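PDB 3BB7: interpain A from Prevotella intermedia, which is probably a cysteine protease of the peptidase C10 family, made as a zymogen that activates itself autocatalytically. Local coordinates for residues Thr46-Phe51 with Val282-Asn287; Trp94-Pro99 with Arg111-Ala116; Asn101-Lys106 with Glu178-Ala183. The protein carries 1 engineered substitution. One frame throughout, in Å; residues are numbered along the deposited sequence.

The three contacts run in a row, from the junction of prodomain and protease domain into the catalytic domain. Contact 1, where the prodomain meets the catalytic region, joins the start of helix 49-68, in the inhibitor-like prodomain, to the loop after strand 280-283 of the long antiparallel sheet. Contact 2, with about 12 Å between centres, joins two stretches of the loop that leads into helix 116-128 and touches contact 1 through Trp286 and Gln96. Contact 3, its centre about 9 Å from the centre of contact 2, ties the intervening loop to helix 176-192. Along the chain, contacts 2 and 3 alternate their segments, and both fall between the halves of contact 1.

Contact 1 of 3, residues Thr46-Phe51 with Val282-Asn287; sequences TDNPSF and VNWGWN
With CG of Trp286 trans to its own N (chi1 -157°), one face of the indole lies against the chain at Asn48 and Pro49. Asn48 CA sits 3.6 Å from the centroid of the five-membered ring of Trp286, and Pro49 CD lies equally over the six-membered ring, so two CH-pi contacts share one face. The Asn48 side chain also leaves trans to its N (chi1 -176°), which lays its amide against the CB atoms of both Trp284 and Trp286 and lets OD1 cap the helix, accepting from Phe51 N at 3.0 Å and weakly from Ser50 N. Asn48 ND2 reaches Trp284 CB at 3.2 Å, the amide steeply inclined to that indole. Phe51 CA makes a CH-pi contact over the six-membered ring of Trp284, 3.9 Å from the centroid, Val282 CG1 covers the opposite face, and the Phe51 ring meets it offset edge-to-face, planes at 70°. A water accepts from both Trp286 NE1 and Asp47 N, while Trp284 NE1 is taken by Val290 O. The Ser50 side chain lies about 3 Å from that of His267, placing the prodomain at the predicted active site, consistent with a zymogen. Helix 49-68 packs on strand 267-274 through Ser50, whose OG accepts from Ala268 N, and Phe51 reaches Tyr294 of strand 292-294.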
# COMPACT_ATOMS: atom_id res chain seq x y z
N THR A 46 -5.20 12.32 9.70
CA THR A 46 -4.54 12.25 8.44
C THR A 46 -5.54 11.92 7.36
O THR A 46 -6.52 11.26 7.63
CB THR A 46 -3.41 11.17 8.49
OG1 THR A 46 -2.81 11.03 7.20
CG2 THR A 46 -3.92 9.80 8.97
N ASP A 47 -5.29 12.41 6.15
CA ASP A 47 -6.18 12.12 5.03
C ASP A 47 -5.91 10.75 4.46
O ASP A 47 -6.66 10.29 3.63
CB ASP A 47 -6.00 13.17 3.92
CG ASP A 47 -6.65 14.49 4.23
OD1 ASP A 47 -7.44 14.59 5.19
OD2 ASP A 47 -6.40 15.45 3.47
N ASN A 48 -4.82 10.10 4.90
CA ASN A 48 -4.39 8.76 4.43
C ASN A 48 -5.57 7.89 3.94
O ASN A 48 -6.26 7.28 4.74
CB ASN A 48 -3.63 8.07 5.59
CG ASN A 48 -3.05 6.74 5.23
OD1 ASN A 48 -3.47 6.09 4.28
ND2 ASN A 48 -2.10 6.29 6.04
N PRO A 49 -5.80 7.84 2.63
CA PRO A 49 -6.98 7.12 2.13
C PRO A 49 -6.92 5.58 2.35
O PRO A 49 -7.98 4.93 2.50
CB PRO A 49 -6.98 7.46 0.62
CG PRO A 49 -6.22 8.77 0.58
CD PRO A 49 -5.09 8.52 1.53
N SER A 50 -5.73 5.00 2.35
CA SER A 50 -5.66 3.54 2.44
C SER A 50 -5.91 3.09 3.89
O SER A 50 -6.58 2.06 4.13
CB SER A 50 -4.33 3.05 1.88
OG SER A 50 -4.24 3.43 0.50
N PHE A 51 -5.45 3.89 4.86
CA PHE A 51 -5.78 3.64 6.27
C PHE A 51 -7.28 3.81 6.49
O PHE A 51 -7.92 3.01 7.21
CB PHE A 51 -4.96 4.59 7.15
CG PHE A 51 -5.27 4.51 8.62
CD1 PHE A 51 -5.83 5.61 9.30
CD2 PHE A 51 -4.92 3.38 9.34
CE1 PHE A 51 -6.08 5.54 10.69
CE2 PHE A 51 -5.14 3.30 10.71
CZ PHE A 51 -5.74 4.38 11.39
N VAL A 282 2.70 -2.57 7.57
CA VAL A 282 2.08 -1.83 6.47
C VAL A 282 2.73 -0.46 6.30
O VAL A 282 2.92 0.29 7.28
CB VAL A 282 0.59 -1.62 6.72
CG1 VAL A 282 -0.06 -0.83 5.58
CG2 VAL A 282 -0.15 -2.96 6.90
N ASN A 283 3.08 -0.17 5.04
CA ASN A 283 3.50 1.16 4.62
C ASN A 283 2.39 1.71 3.74
O ASN A 283 2.21 1.26 2.63
CB ASN A 283 4.83 1.07 3.88
CG ASN A 283 5.41 2.44 3.57
OD1 ASN A 283 4.70 3.31 3.07
ND2 ASN A 283 6.69 2.65 3.91
N TRP A 284 1.61 2.65 4.27
CA TRP A 284 0.42 3.12 3.58
C TRP A 284 0.72 4.05 2.41
O TRP A 284 -0.19 4.38 1.66
CB TRP A 284 -0.50 3.91 4.53
CG TRP A 284 -0.94 3.14 5.75
CD1 TRP A 284 -0.46 3.29 7.03
CD2 TRP A 284 -1.95 2.12 5.82
NE1 TRP A 284 -1.12 2.44 7.89
CE2 TRP A 284 -2.02 1.69 7.17
CE3 TRP A 284 -2.78 1.49 4.86
CZ2 TRP A 284 -2.88 0.69 7.59
CZ3 TRP A 284 -3.66 0.47 5.31
CH2 TRP A 284 -3.69 0.10 6.66
N GLY A 285 1.96 4.50 2.28
CA GLY A 285 2.35 5.41 1.20
C GLY A 285 1.73 6.79 1.40
O GLY A 285 1.38 7.46 0.44
N TRP A 286 1.62 7.22 2.66
CA TRP A 286 1.07 8.54 2.97
C TRP A 286 2.03 9.27 3.87
O TRP A 286 1.68 9.69 4.97
CB TRP A 286 -0.35 8.47 3.54
CG TRP A 286 -1.10 9.77 3.33
CD1 TRP A 286 -1.29 10.76 4.26
CD2 TRP A 286 -1.73 10.22 2.11
NE1 TRP A 286 -2.00 11.78 3.70
CE2 TRP A 286 -2.27 11.49 2.38
CE3 TRP A 286 -1.87 9.68 0.82
CZ2 TRP A 286 -2.99 12.23 1.41
CZ3 TRP A 286 -2.60 10.41 -0.15
CH2 TRP A 286 -3.14 11.67 0.16
N ASN A 287 3.27 9.38 3.40
CA ASN A 287 4.33 10.14 4.08
C ASN A 287 4.67 9.59 5.45
O ASN A 287 5.12 10.35 6.34
CB ASN A 287 3.96 11.64 4.15
CG ASN A 287 3.45 12.13 2.83
OD1 ASN A 287 4.19 12.13 1.85
ND2 ASN A 287 2.15 12.40 2.76
O HOH W 1 -2.96 14.02 5.55
O HOH W 2 -2.39 5.72 1.11

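Contact 2 of 3, residues Trp94-Pro99 with Arg111-Ala116; sequences WGQQMP and RLITGA. Engineered in segment 111-116: Ala116 (natural residue Cys).
Gln96 lays its side chain along the backbone of Gly115 and Ala116, at the start of the helix that carries the predicted nucleophile in this papain-like (clan CA) protease domain. That nucleophile, a cysteine in the natural protein, is the engineered Ala116 here. Gln96 NE2 and Ala116 N are 3.3 Å apart, two donors side by side with no bond between them; this matches the pair that builds the oxyanion hole in papain-like enzymes, and Gln96 probably serves that role. At the other end of the same amide, Gln96 OE1 takes a weak hydrogen bond from Gly115 N at 3.0 Å and also rests against Ile113 CD1. The Gln96 side chain runs extended beyond CG, which is how the amide comes to reach past Thr114. Further back, a main-chain hydrogen bond links the same two segments: Thr114 N donates to a lone pair of Gln96 O at 3.0 Å, in the plane of that carbonyl. Thr114 OG1 presses on Gln96 CA at 3.1 Å and has its polar partner in Thr119 of helix 116-128. In the outer layer, Trp286 packs on Gln96, Ile113 CG2 touches Gln97 CG at 3.7 Å, and Arg111 NH1 is held by Leu104 O. The two segments run nearly antiparallel, bridged at their outer end by a water that accepts from Gln97 NE2 at 3.0 Å and donates to Arg111 O at 2.8 Å.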
# COMPACT_ATOMS: atom_id res chain seq x y z
N TRP A 94 7.24 7.24 1.61
CA TRP A 94 6.83 8.06 0.47
C TRP A 94 5.34 8.37 0.44
O TRP A 94 4.57 7.81 1.23
CB TRP A 94 7.31 7.38 -0.83
CG TRP A 94 8.82 7.38 -0.94
CD1 TRP A 94 9.71 8.03 -0.12
CD2 TRP A 94 9.60 6.75 -1.96
NE1 TRP A 94 11.01 7.86 -0.57
CE2 TRP A 94 10.97 7.05 -1.68
CE3 TRP A 94 9.30 5.91 -3.05
CZ2 TRP A 94 12.02 6.56 -2.46
CZ3 TRP A 94 10.34 5.44 -3.85
CH2 TRP A 94 11.69 5.76 -3.53
N GLY A 95 4.95 9.30 -0.43
CA GLY A 95 3.57 9.74 -0.51
C GLY A 95 3.20 10.04 -1.95
O GLY A 95 3.82 9.50 -2.90
N GLN A 96 2.18 10.89 -2.15
CA GLN A 96 1.61 11.10 -3.48
C GLN A 96 1.70 12.54 -3.98
O GLN A 96 1.37 12.81 -5.15
CB GLN A 96 0.13 10.71 -3.49
CG GLN A 96 -0.15 9.24 -3.22
CD GLN A 96 -1.59 8.88 -3.56
OE1 GLN A 96 -2.13 9.35 -4.56
NE2 GLN A 96 -2.20 8.01 -2.73
N GLN A 97 2.11 13.46 -3.12
CA GLN A 97 2.20 14.88 -3.51
C GLN A 97 3.66 15.34 -3.68
O GLN A 97 4.50 14.54 -4.13
CB GLN A 97 1.33 15.76 -2.61
CG GLN A 97 -0.12 15.32 -2.72
CD GLN A 97 -1.07 16.24 -2.03
OE1 GLN A 97 -1.31 16.12 -0.84
NE2 GLN A 97 -1.62 17.18 -2.79
N MET A 98 3.99 16.61 -3.42
CA MET A 98 5.36 17.03 -3.74
C MET A 98 6.40 16.39 -2.82
O MET A 98 6.15 16.25 -1.63
CB MET A 98 5.48 18.57 -3.75
CG MET A 98 4.79 19.17 -4.95
SD MET A 98 5.64 18.85 -6.53
CE MET A 98 7.17 19.77 -6.27
N PRO A 99 7.56 16.00 -3.36
CA PRO A 99 7.99 16.12 -4.75
C PRO A 99 7.67 14.90 -5.62
O PRO A 99 8.04 14.87 -6.81
CB PRO A 99 9.51 16.23 -4.62
CG PRO A 99 9.80 15.34 -3.40
CD PRO A 99 8.62 15.47 -2.49
N ARG A 111 -1.84 20.24 -8.46
CA ARG A 111 -1.10 19.32 -9.33
C ARG A 111 -1.65 17.88 -9.20
O ARG A 111 -2.04 17.45 -8.10
CB ARG A 111 0.39 19.34 -8.97
CG ARG A 111 1.27 18.60 -9.93
CD ARG A 111 2.76 18.83 -9.63
NE ARG A 111 3.13 20.25 -9.71
CZ ARG A 111 3.46 20.90 -10.83
NH1 ARG A 111 3.48 20.27 -12.02
NH2 ARG A 111 3.76 22.20 -10.78
N LEU A 112 -1.67 17.14 -10.31
CA LEU A 112 -2.11 15.76 -10.25
C LEU A 112 -1.25 14.99 -9.25
O LEU A 112 -0.03 15.26 -9.12
CB LEU A 112 -1.99 15.13 -11.64
CG LEU A 112 -2.82 15.79 -12.76
CD1 LEU A 112 -2.56 15.09 -14.12
CD2 LEU A 112 -4.34 15.87 -12.46
N ILE A 113 -1.85 14.02 -8.55
CA ILE A 113 -1.11 13.24 -7.56
C ILE A 113 -0.75 11.86 -8.05
O ILE A 113 -1.27 11.40 -9.08
CB ILE A 113 -1.85 13.25 -6.18
CG1 ILE A 113 -3.14 12.39 -6.18
CG2 ILE A 113 -2.14 14.71 -5.77
CD1 ILE A 113 -3.86 12.28 -4.83
N THR A 114 0.22 11.20 -7.40
CA THR A 114 0.80 10.04 -8.07
C THR A 114 -0.11 8.82 -8.17
O THR A 114 0.06 7.98 -9.08
CB THR A 114 2.08 9.58 -7.37
OG1 THR A 114 1.75 9.25 -6.01
CG2 THR A 114 3.15 10.65 -7.45
N GLY A 115 -1.02 8.68 -7.22
CA GLY A 115 -1.88 7.48 -7.11
C GLY A 115 -1.26 6.49 -6.12
O GLY A 115 -0.04 6.26 -6.12
N ALA A 116 -2.10 5.89 -5.28
CA ALA A 116 -1.60 4.96 -4.26
C ALA A 116 -0.90 3.77 -4.87
O ALA A 116 0.07 3.25 -4.30
CB ALA A 116 -2.75 4.47 -3.39
O HOH W 3 -1.31 18.31 -5.53

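Contact 3 of 3, residues Asn101-Lys106 with Glu178-Ala183; sequences NKLLPK and EANAVA. Unlike the reference sequence in segment 101-106: Lys106 (reference Asn).
Lys102 and Leu103, at the corner of a type I beta turn from Asn101 to Leu104, carry this contact against the helix face made by Ala179, Asn180 and Ala183. Lys102 comes first. Its CG is trans to the backbone N (chi1 -179°) and the rest of the side chain stays extended, so its base rests on the helix, with Lys102 CB 4.0 Å from Ala183 CB, while the far end travels on to Asn180. There Lys102 NZ gives a weak hydrogen bond to Asn180 OD1 at 3.1 Å, and Lys102 CE lies equally close to that oxygen. Asn180 ND2 and, weakly, Lys102 NZ both donate to one water, and Glu176 adds a long, weak ion pair to NZ. Leu103 follows, laying CG 3.9 Å from Ala183 CB, with CD1 touching Ala183 C. Its backbone N donates to a second water, which in turn donates to Ala183 O at 2.9 Å. The turn closes at Leu104, whose N bonds Asn101 O at 3.0 Å. Beyond it the chain leaves this helix face: Leu104 packs on Leu187 further along helix 176-192 and on Ile152, and Pro105 lies on Val150 and Ile152. In this way the loop packs on both helix 176-192 and strand 150-154 of the small two-stranded sheet.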
# COMPACT_ATOMS: atom_id res chain seq x y z
N ASN A 101 5.09 13.94 -7.07
CA ASN A 101 4.28 14.25 -8.25
C ASN A 101 4.84 15.39 -9.10
O ASN A 101 4.12 15.93 -9.95
CB ASN A 101 2.84 14.59 -7.83
CG ASN A 101 2.74 15.91 -7.04
OD1 ASN A 101 3.76 16.42 -6.57
ND2 ASN A 101 1.51 16.47 -6.91
N LYS A 102 6.11 15.76 -8.89
CA LYS A 102 6.73 16.93 -9.56
C LYS A 102 6.58 16.92 -11.07
O LYS A 102 6.46 17.98 -11.71
CB LYS A 102 8.24 17.01 -9.19
CG LYS A 102 9.07 18.15 -9.75
CD LYS A 102 10.45 18.18 -9.08
CE LYS A 102 11.39 18.99 -9.92
NZ LYS A 102 12.71 19.15 -9.26
N LEU A 103 6.65 15.73 -11.67
CA LEU A 103 6.65 15.65 -13.12
C LEU A 103 5.26 15.55 -13.76
O LEU A 103 5.15 15.49 -14.99
CB LEU A 103 7.52 14.48 -13.59
CG LEU A 103 8.98 14.60 -13.18
CD1 LEU A 103 9.78 13.38 -13.59
CD2 LEU A 103 9.64 15.87 -13.75
N LEU A 104 4.21 15.51 -12.93
CA LEU A 104 2.85 15.39 -13.43
C LEU A 104 2.24 16.77 -13.73
O LEU A 104 2.64 17.77 -13.12
CB LEU A 104 1.98 14.65 -12.41
CG LEU A 104 2.38 13.18 -12.15
CD1 LEU A 104 1.69 12.66 -10.92
CD2 LEU A 104 2.07 12.34 -13.39
N PRO A 105 1.30 16.84 -14.68
CA PRO A 105 0.64 18.11 -15.01
C PRO A 105 0.07 18.86 -13.83
O PRO A 105 -0.45 18.26 -12.88
CB PRO A 105 -0.48 17.68 -15.97
CG PRO A 105 0.05 16.45 -16.62
CD PRO A 105 0.89 15.75 -15.60
N LYS A 106 0.18 20.19 -13.90
CA LYS A 106 -0.46 21.06 -12.94
C LYS A 106 -1.91 21.30 -13.40
O LYS A 106 -2.23 21.17 -14.59
CB LYS A 106 0.34 22.36 -12.84
CG LYS A 106 0.00 23.29 -11.69
CD LYS A 106 -0.52 22.64 -10.44
CE LYS A 106 0.05 23.40 -9.22
NZ LYS A 106 -1.00 23.76 -8.20
N GLU A 178 17.50 14.55 -5.99
CA GLU A 178 16.75 13.57 -5.21
C GLU A 178 15.24 13.64 -5.54
O GLU A 178 14.58 12.60 -5.66
CB GLU A 178 16.98 13.83 -3.73
CG GLU A 178 18.37 13.39 -3.28
CD GLU A 178 18.81 13.95 -1.94
OE1 GLU A 178 19.76 13.37 -1.38
OE2 GLU A 178 18.24 14.94 -1.44
N ALA A 179 14.70 14.85 -5.68
CA ALA A 179 13.30 15.03 -6.07
C ALA A 179 13.06 14.44 -7.44
O ALA A 179 12.09 13.71 -7.63
CB ALA A 179 12.97 16.49 -6.07
N ASN A 180 13.92 14.74 -8.40
CA ASN A 180 13.73 14.19 -9.75
C ASN A 180 13.84 12.66 -9.81
O ASN A 180 13.16 12.00 -10.60
CB ASN A 180 14.71 14.86 -10.69
CG ASN A 180 14.27 16.28 -11.03
OD1 ASN A 180 13.08 16.60 -10.95
ND2 ASN A 180 15.21 17.11 -11.42
N ALA A 181 14.74 12.10 -9.01
CA ALA A 181 14.92 10.65 -8.98
C ALA A 181 13.63 9.99 -8.62
O ALA A 181 13.18 9.09 -9.34
CB ALA A 181 15.99 10.27 -7.99
N VAL A 182 13.03 10.40 -7.50
CA VAL A 182 11.81 9.75 -7.07
C VAL A 182 10.61 10.12 -7.96
O VAL A 182 9.74 9.26 -8.18
CB VAL A 182 11.52 9.97 -5.55
CG1 VAL A 182 11.07 11.40 -5.23
CG2 VAL A 182 10.48 8.99 -5.07
N ALA A 183 10.57 11.37 -8.45
CA ALA A 183 9.44 11.80 -9.29
C ALA A 183 9.39 11.01 -10.60
O ALA A 183 8.32 10.73 -11.09
CB ALA A 183 9.53 13.28 -9.58
O HOH W 4 13.82 19.82 -12.22
O HOH W 5 6.30 12.82 -10.79